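Local coordinates for protein putative secreted lipase (Streptomyces sp. W007, PDB 5H6B) that probably hydrolyses the ester bonds of triacylglycerols as a thermostable secreted lipase of the alpha/beta-hydrolase superfamily, at residues V32-G37 with P51-R56; T193-K198 with V233-I238; Q222-V227 with D239-H244. All coordinates share one frame; numbering follows the deposited sequence.

Contact 1 (V32-G37 with P51-R56); sequences VVLVHG and PYLVNR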
ATOM      1  N   VAL A  32      -8.955   8.615  -1.542  1.00 48.73           N
ATOM      2  CA  VAL A  32      -8.054   7.477  -1.451  1.00 46.90           C
ATOM      3  C   VAL A  32      -6.630   7.952  -1.697  1.00 44.28           C
ATOM      4  O   VAL A  32      -6.381   8.674  -2.665  1.00 44.60           O
ATOM      5  CB  VAL A  32      -8.431   6.387  -2.471  1.00 47.40           C
ATOM      6  CG1 VAL A  32      -7.486   5.192  -2.352  1.00 48.69           C
ATOM      7  CG2 VAL A  32      -9.876   5.949  -2.250  1.00 47.63           C
ATOM      8  N   VAL A  33      -5.719   7.566  -0.799  1.00 41.54           N
ATOM      9  CA  VAL A  33      -4.283   7.766  -0.969  1.00 40.50           C
ATOM     10  C   VAL A  33      -3.596   6.421  -1.288  1.00 40.43           C
ATOM     11  O   VAL A  33      -3.703   5.463  -0.518  1.00 39.84           O
ATOM     12  CB  VAL A  33      -3.649   8.456   0.260  1.00 40.82           C
ATOM     13  CG1 VAL A  33      -2.131   8.542   0.135  1.00 41.02           C
ATOM     14  CG2 VAL A  33      -4.226   9.859   0.442  1.00 42.56           C
ATOM     15  N   LEU A  34      -2.897   6.383  -2.425  1.00 37.99           N
ATOM     16  CA  LEU A  34      -2.165   5.228  -2.893  1.00 36.70           C
ATOM     17  C   LEU A  34      -0.678   5.365  -2.547  1.00 38.28           C
ATOM     18  O   LEU A  34      -0.087   6.427  -2.751  1.00 36.41           O
ATOM     19  CB  LEU A  34      -2.332   5.084  -4.396  1.00 37.46           C
ATOM     20  CG  LEU A  34      -3.757   4.991  -4.949  1.00 35.45           C
ATOM     21  CD1 LEU A  34      -3.707   4.734  -6.450  1.00 33.99           C
ATOM     22  CD2 LEU A  34      -4.578   3.918  -4.257  1.00 34.90           C
ATOM     23  N   VAL A  35      -0.093   4.289  -2.008  1.00 37.11           N
ATOM     24  CA  VAL A  35       1.260   4.300  -1.448  1.00 36.10           C
ATOM     25  C   VAL A  35       2.050   3.167  -2.093  1.00 36.31           C
ATOM     26  O   VAL A  35       1.834   1.980  -1.776  1.00 34.09           O
ATOM     27  CB  VAL A  35       1.247   4.129   0.088  1.00 35.83           C
ATOM     28  CG1 VAL A  35       2.646   4.323   0.676  1.00 37.93           C
ATOM     29  CG2 VAL A  35       0.304   5.128   0.725  1.00 36.74           C
ATOM     30  N   HIS A  36       2.948   3.535  -3.013  1.00 35.64           N
ATOM     31  CA  HIS A  36       3.700   2.546  -3.813  1.00 35.69           C
ATOM     32  C   HIS A  36       4.662   1.690  -3.003  1.00 31.99           C
ATOM     33  O   HIS A  36       4.903   1.951  -1.853  1.00 32.13           O
ATOM     34  CB  HIS A  36       4.486   3.255  -4.932  1.00 36.87           C
ATOM     35  CG  HIS A  36       5.517   4.194  -4.425  1.00 34.57           C
ATOM     36  ND1 HIS A  36       6.697   3.770  -3.856  1.00 36.49           N
ATOM     37  CD2 HIS A  36       5.532   5.543  -4.379  1.00 35.86           C
ATOM     38  CE1 HIS A  36       7.395   4.827  -3.476  1.00 36.83           C
ATOM     39  NE2 HIS A  36       6.712   5.912  -3.794  1.00 36.21           N
ATOM     40  N   GLY A  37       5.286   0.732  -3.658  1.00 33.05           N
ATOM     41  CA  GLY A  37       6.207  -0.195  -3.036  1.00 35.00           C
ATOM     42  C   GLY A  37       7.636   0.193  -3.305  1.00 35.44           C
ATOM     43  O   GLY A  37       7.930   1.329  -3.726  1.00 38.83           O
ATOM     44  N   PRO A  51      -7.007   4.692 -12.235  1.00 39.08           N
ATOM     45  CA  PRO A  51      -8.195   4.786 -13.125  1.00 40.97           C
ATOM     46  C   PRO A  51      -9.362   3.870 -12.740  1.00 42.83           C
ATOM     47  O   PRO A  51     -10.509   4.246 -12.897  1.00 45.93           O
ATOM     48  CB  PRO A  51      -7.664   4.345 -14.499  1.00 42.37           C
ATOM     49  CG  PRO A  51      -6.201   4.561 -14.438  1.00 43.35           C
ATOM     50  CD  PRO A  51      -5.783   4.384 -12.990  1.00 41.41           C
ATOM     51  N   TYR A  52      -9.057   2.670 -12.263  1.00 42.21           N
ATOM     52  CA  TYR A  52     -10.078   1.722 -11.824  1.00 41.60           C
ATOM     53  C   TYR A  52     -10.924   2.298 -10.685  1.00 42.15           C
ATOM     54  O   TYR A  52     -12.138   2.122 -10.665  1.00 40.93           O
ATOM     55  CB  TYR A  52      -9.380   0.438 -11.397  1.00 44.94           C
ATOM     56  CG  TYR A  52     -10.235  -0.712 -10.943  1.00 44.90           C
ATOM     57  CD1 TYR A  52     -10.715  -0.772  -9.625  1.00 42.55           C
ATOM     58  CD2 TYR A  52     -10.505  -1.789 -11.804  1.00 44.64           C
ATOM     59  CE1 TYR A  52     -11.470  -1.846  -9.192  1.00 44.77           C
ATOM     60  CE2 TYR A  52     -11.256  -2.871 -11.373  1.00 45.51           C
ATOM     61  CZ  TYR A  52     -11.732  -2.894 -10.065  1.00 44.87           C
ATOM     62  OH  TYR A  52     -12.479  -3.949  -9.634  1.00 43.63           O
ATOM     63  N   LEU A  53     -10.280   2.989  -9.751  1.00 42.52           N
ATOM     64  CA  LEU A  53     -10.991   3.654  -8.666  1.00 42.54           C
ATOM     65  C   LEU A  53     -11.659   4.946  -9.116  1.00 44.91           C
ATOM     66  O   LEU A  53     -12.757   5.253  -8.658  1.00 44.11           O
ATOM     67  CB  LEU A  53     -10.064   3.930  -7.485  1.00 41.22           C
ATOM     68  CG  LEU A  53      -9.550   2.669  -6.792  1.00 41.69           C
ATOM     69  CD1 LEU A  53      -8.631   3.063  -5.644  1.00 40.71           C
ATOM     70  CD2 LEU A  53     -10.695   1.794  -6.306  1.00 41.33           C
ATOM     71  N   VAL A  54     -11.018   5.691 -10.013  1.00 47.38           N
ATOM     72  CA  VAL A  54     -11.628   6.897 -10.575  1.00 49.53           C
ATOM     73  C   VAL A  54     -12.951   6.561 -11.272  1.00 52.68           C
ATOM     74  O   VAL A  54     -13.922   7.302 -11.136  1.00 53.22           O
ATOM     75  CB  VAL A  54     -10.660   7.641 -11.523  1.00 49.34           C
ATOM     76  CG1 VAL A  54     -11.373   8.724 -12.332  1.00 50.65           C
ATOM     77  CG2 VAL A  54      -9.532   8.268 -10.717  1.00 48.90           C
ATOM     78  N   ASN A  55     -12.999   5.427 -11.969  1.00 56.47           N
ATOM     79  CA  ASN A  55     -14.219   4.977 -12.661  1.00 58.26           C
ATOM     80  C   ASN A  55     -15.325   4.487 -11.735  1.00 57.62           C
ATOM     81  O   ASN A  55     -16.449   4.321 -12.184  1.00 60.17           O
ATOM     82  CB  ASN A  55     -13.908   3.850 -13.657  1.00 61.46           C
ATOM     83  CG  ASN A  55     -12.958   4.279 -14.762  1.00 63.87           C
ATOM     84  OD1 ASN A  55     -12.790   5.470 -15.043  1.00 67.16           O
ATOM     85  ND2 ASN A  55     -12.317   3.302 -15.387  1.00 63.14           N
ATOM     86  N   ARG A  56     -14.993   4.208 -10.477  1.00 54.44           N
ATOM     87  CA  ARG A  56     -15.969   3.912  -9.436  1.00 52.35           C
ATOM     88  C   ARG A  56     -16.279   5.128  -8.541  1.00 52.04           C
ATOM     89  O   ARG A  56     -16.928   4.988  -7.506  1.00 51.55           O
ATOM     90  CB  ARG A  56     -15.480   2.708  -8.628  1.00 55.05           C
ATOM     91  CG  ARG A  56     -15.507   1.434  -9.460  1.00 55.41           C
ATOM     92  CD  ARG A  56     -14.601   0.340  -8.934  1.00 58.57           C
ATOM     93  NE  ARG A  56     -14.859  -0.910  -9.653  1.00 58.45           N
ATOM     94  CZ  ARG A  56     -14.444  -1.202 -10.888  1.00 58.28           C
ATOM     95  NH1 ARG A  56     -13.694  -0.351 -11.602  1.00 58.75           N
ATOM     96  NH2 ARG A  56     -14.779  -2.375 -11.415  1.00 57.47           N
TER

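Contact 2 (T193-K198 with V233-I238); sequences TVIATK and VAIGTI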
ATOM      1  N   THR A 193      -7.353  -4.186   5.916  1.00 40.95           N
ATOM      2  CA  THR A 193      -7.476  -5.330   4.996  1.00 39.71           C
ATOM      3  C   THR A 193      -6.074  -5.668   4.453  1.00 39.41           C
ATOM      4  O   THR A 193      -5.243  -4.780   4.246  1.00 38.18           O
ATOM      5  CB  THR A 193      -8.447  -5.027   3.833  1.00 41.22           C
ATOM      6  OG1 THR A 193      -9.689  -4.519   4.354  1.00 41.81           O
ATOM      7  CG2 THR A 193      -8.718  -6.270   2.966  1.00 39.66           C
ATOM      8  N   VAL A 194      -5.802  -6.958   4.295  1.00 37.26           N
ATOM      9  CA  VAL A 194      -4.569  -7.435   3.693  1.00 37.36           C
ATOM     10  C   VAL A 194      -4.960  -8.436   2.609  1.00 38.60           C
ATOM     11  O   VAL A 194      -5.760  -9.345   2.845  1.00 39.63           O
ATOM     12  CB  VAL A 194      -3.628  -8.103   4.703  1.00 35.93           C
ATOM     13  CG1 VAL A 194      -2.387  -8.644   4.012  1.00 37.03           C
ATOM     14  CG2 VAL A 194      -3.226  -7.135   5.794  1.00 37.26           C
ATOM     15  N   ILE A 195      -4.415  -8.229   1.413  1.00 37.01           N
ATOM     16  CA  ILE A 195      -4.604  -9.128   0.300  1.00 32.61           C
ATOM     17  C   ILE A 195      -3.208  -9.634  -0.037  1.00 33.06           C
ATOM     18  O   ILE A 195      -2.317  -8.852  -0.378  1.00 32.99           O
ATOM     19  CB  ILE A 195      -5.249  -8.420  -0.903  1.00 32.78           C
ATOM     20  CG1 ILE A 195      -6.554  -7.729  -0.494  1.00 31.51           C
ATOM     21  CG2 ILE A 195      -5.485  -9.414  -2.031  1.00 32.99           C
ATOM     22  CD1 ILE A 195      -6.993  -6.639  -1.434  1.00 32.78           C
ATOM     23  N   ALA A 196      -3.037 -10.951   0.081  1.00 33.65           N
ATOM     24  CA  ALA A 196      -1.787 -11.628  -0.131  1.00 32.44           C
ATOM     25  C   ALA A 196      -1.970 -12.716  -1.161  1.00 34.05           C
ATOM     26  O   ALA A 196      -3.095 -13.195  -1.390  1.00 34.68           O
ATOM     27  CB  ALA A 196      -1.289 -12.226   1.176  1.00 32.62           C
ATOM     28  N   THR A 197      -0.848 -13.110  -1.762  1.00 32.51           N
ATOM     29  CA  THR A 197      -0.807 -14.214  -2.728  1.00 34.37           C
ATOM     30  C   THR A 197       0.183 -15.278  -2.228  1.00 36.94           C
ATOM     31  O   THR A 197       1.295 -14.969  -1.752  1.00 34.51           O
ATOM     32  CB  THR A 197      -0.423 -13.758  -4.154  1.00 32.88           C
ATOM     33  OG1 THR A 197      -0.201 -14.900  -4.981  1.00 34.69           O
ATOM     34  CG2 THR A 197       0.844 -12.886  -4.174  1.00 33.08           C
ATOM     35  N   LYS A 198      -0.209 -16.532  -2.383  1.00 38.07           N
ATOM     36  CA  LYS A 198       0.570 -17.651  -1.894  1.00 42.32           C
ATOM     37  C   LYS A 198       1.780 -17.863  -2.785  1.00 40.49           C
ATOM     38  O   LYS A 198       2.686 -18.554  -2.397  1.00 43.26           O
ATOM     39  CB  LYS A 198      -0.280 -18.923  -1.852  1.00 47.24           C
ATOM     40  CG  LYS A 198      -0.368 -19.653  -3.183  1.00 51.10           C
ATOM     41  CD  LYS A 198      -1.547 -20.596  -3.254  1.00 56.60           C
ATOM     42  CE  LYS A 198      -1.420 -21.744  -2.287  1.00 60.06           C
ATOM     43  NZ  LYS A 198      -2.670 -22.545  -2.356  1.00 65.22           N
ATOM     44  N   VAL A 233       4.769  -8.599  -7.564  1.00 30.50           N
ATOM     45  CA  VAL A 233       4.666  -7.359  -8.308  1.00 32.18           C
ATOM     46  C   VAL A 233       3.305  -7.237  -8.983  1.00 31.38           C
ATOM     47  O   VAL A 233       2.653  -6.205  -8.865  1.00 31.00           O
ATOM     48  CB  VAL A 233       5.855  -7.188  -9.298  1.00 33.17           C
ATOM     49  CG1 VAL A 233       5.678  -5.946 -10.174  1.00 32.05           C
ATOM     50  CG2 VAL A 233       7.153  -7.077  -8.495  1.00 33.14           C
ATOM     51  N   ALA A 234       2.891  -8.308  -9.650  1.00 31.54           N
ATOM     52  CA  ALA A 234       1.652  -8.345 -10.400  1.00 33.67           C
ATOM     53  C   ALA A 234       0.437  -8.009  -9.553  1.00 32.43           C
ATOM     54  O   ALA A 234      -0.414  -7.228  -9.990  1.00 32.33           O
ATOM     55  CB  ALA A 234       1.466  -9.711 -11.050  1.00 35.93           C
ATOM     56  N   ILE A 235       0.374  -8.577  -8.348  1.00 32.80           N
ATOM     57  CA  ILE A 235      -0.794  -8.411  -7.475  1.00 32.20           C
ATOM     58  C   ILE A 235      -1.087  -6.933  -7.155  1.00 31.81           C
ATOM     59  O   ILE A 235      -2.244  -6.546  -7.081  1.00 32.15           O
ATOM     60  CB  ILE A 235      -0.693  -9.273  -6.186  1.00 32.46           C
ATOM     61  CG1 ILE A 235      -2.046  -9.348  -5.447  1.00 33.61           C
ATOM     62  CG2 ILE A 235       0.380  -8.768  -5.238  1.00 34.40           C
ATOM     63  CD1 ILE A 235      -1.986 -10.210  -4.197  1.00 34.55           C
ATOM     64  N   GLY A 236      -0.055  -6.111  -6.998  1.00 31.49           N
ATOM     65  CA  GLY A 236      -0.265  -4.687  -6.719  1.00 32.96           C
ATOM     66  C   GLY A 236      -0.223  -3.721  -7.885  1.00 32.37           C
ATOM     67  O   GLY A 236      -0.400  -2.518  -7.691  1.00 33.39           O
ATOM     68  N   THR A 237       0.003  -4.233  -9.086  1.00 33.13           N
ATOM     69  CA  THR A 237       0.145  -3.396 -10.288  1.00 33.67           C
ATOM     70  C   THR A 237      -0.968  -3.642 -11.315  1.00 32.78           C
ATOM     71  O   THR A 237      -1.605  -2.696 -11.748  1.00 33.89           O
ATOM     72  CB  THR A 237       1.550  -3.598 -10.938  1.00 32.90           C
ATOM     73  OG1 THR A 237       1.830  -4.987 -11.090  1.00 31.65           O
ATOM     74  CG2 THR A 237       2.624  -3.004 -10.083  1.00 33.13           C
ATOM     75  N   ILE A 238      -1.212  -4.901 -11.678  1.00 34.58           N
ATOM     76  CA  ILE A 238      -2.107  -5.252 -12.801  1.00 34.73           C
ATOM     77  C   ILE A 238      -3.299  -6.167 -12.483  1.00 36.61           C
ATOM     78  O   ILE A 238      -4.147  -6.409 -13.339  1.00 36.95           O
ATOM     79  CB  ILE A 238      -1.304  -5.936 -13.919  1.00 36.28           C
ATOM     80  CG1 ILE A 238      -0.656  -7.229 -13.424  1.00 37.57           C
ATOM     81  CG2 ILE A 238      -0.238  -4.986 -14.462  1.00 37.75           C
ATOM     82  CD1 ILE A 238      -0.168  -8.108 -14.552  1.00 38.98           C
TER

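Contact 3 (Q222-V227 with D239-H244); sequences QDLCPV and DRIAFH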
ATOM      1  N   GLN A 222      -5.914 -16.493  -3.810  1.00 37.76           N
ATOM      2  CA  GLN A 222      -6.299 -17.743  -4.425  1.00 39.41           C
ATOM      3  C   GLN A 222      -7.651 -18.271  -3.871  1.00 42.18           C
ATOM      4  O   GLN A 222      -8.294 -19.059  -4.550  1.00 41.74           O
ATOM      5  CB  GLN A 222      -5.192 -18.783  -4.344  1.00 40.39           C
ATOM      6  CG  GLN A 222      -3.970 -18.470  -5.230  1.00 42.16           C
ATOM      7  CD  GLN A 222      -3.180 -17.238  -4.791  1.00 42.50           C
ATOM      8  OE1 GLN A 222      -2.757 -16.423  -5.605  1.00 46.09           O
ATOM      9  NE2 GLN A 222      -2.998 -17.095  -3.501  1.00 40.94           N
ATOM     10  N   ASP A 223      -8.089 -17.818  -2.684  1.00 41.91           N
ATOM     11  CA  ASP A 223      -9.468 -18.090  -2.209  1.00 44.41           C
ATOM     12  C   ASP A 223     -10.502 -17.408  -3.085  1.00 45.78           C
ATOM     13  O   ASP A 223     -11.599 -17.927  -3.254  1.00 48.81           O
ATOM     14  CB  ASP A 223      -9.697 -17.643  -0.744  1.00 42.89           C
ATOM     15  CG  ASP A 223      -9.020 -18.552   0.269  1.00 41.80           C
ATOM     16  OD1 ASP A 223      -8.685 -19.689  -0.078  1.00 42.30           O
ATOM     17  OD2 ASP A 223      -8.804 -18.125   1.420  1.00 45.23           O
ATOM     18  N   LEU A 224     -10.140 -16.245  -3.625  1.00 45.79           N
ATOM     19  CA  LEU A 224     -11.001 -15.476  -4.522  1.00 43.99           C
ATOM     20  C   LEU A 224     -10.981 -16.063  -5.939  1.00 42.91           C
ATOM     21  O   LEU A 224     -12.021 -16.182  -6.574  1.00 41.53           O
ATOM     22  CB  LEU A 224     -10.545 -14.013  -4.559  1.00 44.62           C
ATOM     23  CG  LEU A 224     -10.386 -13.299  -3.219  1.00 41.10           C
ATOM     24  CD1 LEU A 224      -9.843 -11.906  -3.447  1.00 38.95           C
ATOM     25  CD2 LEU A 224     -11.732 -13.274  -2.494  1.00 40.45           C
ATOM     26  N   CYS A 225      -9.792 -16.384  -6.436  1.00 41.85           N
ATOM     27  CA  CYS A 225      -9.641 -17.047  -7.711  1.00 41.73           C
ATOM     28  C   CYS A 225      -8.489 -18.053  -7.616  1.00 45.05           C
ATOM     29  O   CYS A 225      -7.328 -17.653  -7.620  1.00 45.61           O
ATOM     30  CB  CYS A 225      -9.402 -16.041  -8.836  1.00 41.92           C
ATOM     31  SG  CYS A 225      -9.272 -16.786 -10.484  1.00 44.86           S
ATOM     32  N   PRO A 226      -8.813 -19.365  -7.534  1.00 46.35           N
ATOM     33  CA  PRO A 226      -7.818 -20.448  -7.469  1.00 44.34           C
ATOM     34  C   PRO A 226      -6.751 -20.464  -8.571  1.00 43.51           C
ATOM     35  O   PRO A 226      -5.642 -20.956  -8.329  1.00 41.35           O
ATOM     36  CB  PRO A 226      -8.674 -21.728  -7.585  1.00 43.68           C
ATOM     37  CG  PRO A 226     -10.020 -21.334  -7.080  1.00 44.37           C
ATOM     38  CD  PRO A 226     -10.199 -19.879  -7.386  1.00 44.14           C
ATOM     39  N   VAL A 227      -7.099 -19.976  -9.766  1.00 43.74           N
ATOM     40  CA  VAL A 227      -6.168 -19.940 -10.904  1.00 43.52           C
ATOM     41  C   VAL A 227      -5.492 -18.566 -11.117  1.00 46.68           C
ATOM     42  O   VAL A 227      -4.783 -18.381 -12.103  1.00 52.99           O
ATOM     43  CB  VAL A 227      -6.841 -20.444 -12.214  1.00 44.44           C
ATOM     44  CG1 VAL A 227      -7.106 -21.956 -12.150  1.00 42.62           C
ATOM     45  CG2 VAL A 227      -8.125 -19.676 -12.527  1.00 42.23           C
ATOM     46  N   ASP A 239      -3.368  -6.688 -11.266  1.00 36.47           N
ATOM     47  CA  ASP A 239      -4.340  -7.708 -10.942  1.00 35.52           C
ATOM     48  C   ASP A 239      -5.711  -7.082 -10.578  1.00 33.42           C
ATOM     49  O   ASP A 239      -5.878  -6.547  -9.496  1.00 31.79           O
ATOM     50  CB  ASP A 239      -3.765  -8.567  -9.811  1.00 38.05           C
ATOM     51  CG  ASP A 239      -4.545  -9.823  -9.595  1.00 38.71           C
ATOM     52  OD1 ASP A 239      -5.781  -9.743  -9.725  1.00 39.41           O
ATOM     53  OD2 ASP A 239      -3.935 -10.876  -9.312  1.00 38.70           O
ATOM     54  N   ARG A 240      -6.668  -7.142 -11.504  1.00 34.41           N
ATOM     55  CA  ARG A 240      -8.022  -6.613 -11.279  1.00 38.34           C
ATOM     56  C   ARG A 240      -8.833  -7.408 -10.244  1.00 38.49           C
ATOM     57  O   ARG A 240      -9.763  -6.867  -9.658  1.00 36.67           O
ATOM     58  CB  ARG A 240      -8.846  -6.585 -12.565  1.00 40.62           C
ATOM     59  CG  ARG A 240      -8.578  -5.416 -13.476  1.00 43.96           C
ATOM     60  CD  ARG A 240      -7.352  -5.654 -14.290  1.00 47.57           C
ATOM     61  NE  ARG A 240      -7.183  -4.668 -15.359  1.00 52.90           N
ATOM     62  CZ  ARG A 240      -6.034  -4.444 -16.014  1.00 48.15           C
ATOM     63  NH1 ARG A 240      -4.904  -5.125 -15.723  1.00 42.53           N
ATOM     64  NH2 ARG A 240      -6.017  -3.508 -16.957  1.00 45.84           N
ATOM     65  N   ILE A 241      -8.520  -8.690 -10.062  1.00 37.71           N
ATOM     66  CA  ILE A 241      -9.133  -9.477  -8.998  1.00 38.60           C
ATOM     67  C   ILE A 241      -8.759  -8.847  -7.659  1.00 38.01           C
ATOM     68  O   ILE A 241      -9.642  -8.492  -6.868  1.00 36.67           O
ATOM     69  CB  ILE A 241      -8.732 -10.967  -9.088  1.00 39.76           C
ATOM     70  CG1 ILE A 241      -9.403 -11.606 -10.307  1.00 41.65           C
ATOM     71  CG2 ILE A 241      -9.142 -11.709  -7.828  1.00 41.24           C
ATOM     72  CD1 ILE A 241      -8.776 -12.906 -10.767  1.00 41.48           C
ATOM     73  N   ALA A 242      -7.455  -8.656  -7.436  1.00 34.94           N
ATOM     74  CA  ALA A 242      -6.987  -7.932  -6.262  1.00 34.66           C
ATOM     75  C   ALA A 242      -7.631  -6.551  -6.160  1.00 36.17           C
ATOM     76  O   ALA A 242      -8.111  -6.174  -5.090  1.00 38.22           O
ATOM     77  CB  ALA A 242      -5.479  -7.818  -6.243  1.00 35.03           C
ATOM     78  N   PHE A 243      -7.695  -5.814  -7.265  1.00 35.06           N
ATOM     79  CA  PHE A 243      -8.256  -4.456  -7.206  1.00 36.42           C
ATOM     80  C   PHE A 243      -9.772  -4.417  -6.919  1.00 36.20           C
ATOM     81  O   PHE A 243     -10.246  -3.501  -6.250  1.00 33.96           O
ATOM     82  CB  PHE A 243      -7.887  -3.647  -8.469  1.00 36.70           C
ATOM     83  CG  PHE A 243      -6.389  -3.496  -8.705  1.00 36.08           C
ATOM     84  CD1 PHE A 243      -5.451  -3.611  -7.663  1.00 36.86           C
ATOM     85  CD2 PHE A 243      -5.910  -3.201  -9.985  1.00 36.38           C
ATOM     86  CE1 PHE A 243      -4.080  -3.454  -7.903  1.00 37.87           C
ATOM     87  CE2 PHE A 243      -4.536  -3.045 -10.223  1.00 36.02           C
ATOM     88  CZ  PHE A 243      -3.626  -3.163  -9.180  1.00 35.39           C
ATOM     89  N   HIS A 244     -10.517  -5.412  -7.397  1.00 37.45           N
ATOM     90  CA  HIS A 244     -11.927  -5.559  -7.031  1.00 39.51           C
ATOM     91  C   HIS A 244     -12.085  -5.712  -5.531  1.00 40.00           C
ATOM     92  O   HIS A 244     -12.984  -5.091  -4.922  1.00 38.57           O
ATOM     93  CB  HIS A 244     -12.550  -6.756  -7.731  1.00 42.25           C
ATOM     94  CG  HIS A 244     -14.040  -6.791  -7.650  1.00 48.41           C
ATOM     95  ND1 HIS A 244     -14.719  -7.495  -6.672  1.00 47.62           N
ATOM     96  CD2 HIS A 244     -14.986  -6.212  -8.430  1.00 49.02           C
ATOM     97  CE1 HIS A 244     -16.019  -7.339  -6.856  1.00 49.63           C
ATOM     98  NE2 HIS A 244     -16.208  -6.570  -7.916  1.00 49.66           N
TER

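Contact 1 (V32-G37 with P51-R56)
The shortest polar bond beside the packing of Val-32 and Leu-34 on Leu-53 is at the far end of the strand segment, where His-36 ND1 donates to Gly-37 O at 2.7 Å. The acceptor lies in the ring plane and is approached on a lone pair in its carbonyl plane, at an N-H...O angle of 163°. With NE2 also hydrogen-bonded and the ring stacked on Tyr-65, the imidazole is fixed in rotation.

Across the contact everything is apolar, and one methyl does the work. Leu-53 CD1 meets Val-32 CG1 at 4.1 Å, the two side chains crossing at about a right angle, and it reaches Leu-34 CD2 at 4.4 Å. Val-32 turns CG1 anti to its backbone N (chi1 -179°), the branch that faces the helix. Leu-250 touches both Val-32 and Leu-53, adding a third wall from helix 240-250.

Beside Leu-53, Tyr-52 and Arg-56 pair within the segment. Arg-56 folds back so that NH1 sits over the centre of the Tyr-52 ring, 3.3 Å above its plane, while the same NH1 donates to Tyr-52 O at 3.1 Å. Strand 32-35, helix 49-54 and strand 59-63 form a beta-alpha-beta unit, the recurring element of the alpha/beta-hydrolase fold, and the His-Gly pair just beyond the strand resembles the dipeptide found near the oxyanion hole in many lipases.

Contact 2 (T193-K198 with V233-I238)
The flat group that meets Ile-235 is the peptide unit joining Ala-196 to Thr-197: the methyl CD1 sits squarely over one of its faces, 3.9 Å from Ala-196 C. No hydrogen bond to segment 233-238 is made at the edges of that plane. The same methyl touches Thr-197 on CB and CG2, each at 3.9 Å, and Ile-195 on CG2 at 4.2 Å. Ile-235 gets there with its chain fully extended, CG1 anti to the backbone N (chi1 -167°) and CD1 continuing straight outward (chi2 179°). The side chains of Thr-197 and Ile-235 lie alongside one another, pointing oppositely.

Here a helix packs on the C-terminal end of a parallel strand, the edge at which alpha/beta hydrolases place their active site. Helix 232-237 begins at His-232, which together with Ser-109 and Asp-200 has the geometry of a Ser-His-Asp triad, and Thr-197 touches residues of that probable site.

While its carbon side faces the isoleucine, Thr-197 uses OG1 for bonds with Ser-230 O and Tyr-199 N. The Gly-236 N to Val-233 O bond is weak, and Thr-237 OG1 reinforces the turn by donating to Val-233 O at 2.7 Å, from 46° above the carbonyl plane. Ala-234 O takes both Thr-237 N and Ile-238 N, and the carboxylate of Glu-231 accepts from Val-233 N and Ala-234 N.

Contact 3 (Q222-V227 with D239-H244)
Ile-241 is the residue of 239-244 that meets Leu-224 and Cys-225, and the residues before and after it set the helix on which it rides. Asp-239 is the N-cap: its OD1 accepts from Ala-242 N at 3.0 Å, a nearly straight bond (167°) that arrives from 59° out of the carboxylate plane. OD2 is held by Ser-230 OG and lies close to a carboxylate oxygen of Asp-228, a pairing of like charges that may favour a proton on one of the two. Arg-240, the first helical residue, turns the other way and gives NH1 to Ile-238 O.

Ile-241 then bridges the gap with two branches. CD1 lies 3.7 Å from Cys-225 CB and 3.9 Å from SG, while CG2, placed anti to the backbone N by a chi1 of -70°, meets Leu-224 CB at 4.2 Å. CD1 thus rests against the root of the Cys-225–Cys-260 disulfide, a covalent tie to the C-terminal tail.

Ala-242 points away from the 222-227 side, and its side chain touches Ile-235. Phe-243 keeps its N on Asp-239 O at 3.0 Å, and the same oxygen stands 3.2 Å above the face of the Phe-243 ring, offset toward the rim. His-244 ends the segment with ND1 bonded to Thr-258 OG1. The first turn of helix 240-250 is therefore wedged between helix 221-224, reached through Ile-241, and helix 49-54, where Leu-49 and Tyr-52 receive Phe-243, with helix 232-237 leading directly into it. Farther along, the same helix meets strand 191-196, where Ile-195 touches Glu-245 and Val-246.

Overall arrangement
Contacts 1 and 2 lie on the central parallel sheet, about 14 Å apart between centres. Each pairs a strand with a short helix through a single projecting methyl, and every touching residue is buried. Contact 3 sits farther out, about 17 Å from the chain centre, where helix 240-250 meets the end of helix 221-224 and the loop after it; there a disulfide and an N-cap supplement the apolar packing. Helix 240-250 unites all three, covering Val-32 and Leu-53, then Ile-195 and Ile-235, and supplying half of contact 3. Tyr-52 OH joins contacts 1 and 3, lying 3.1 Å from His-244 CA. Contact 2 touches the probable triad through Thr-197; Leu-34 of contact 1 lies near the probable nucleophile elbow without touching it.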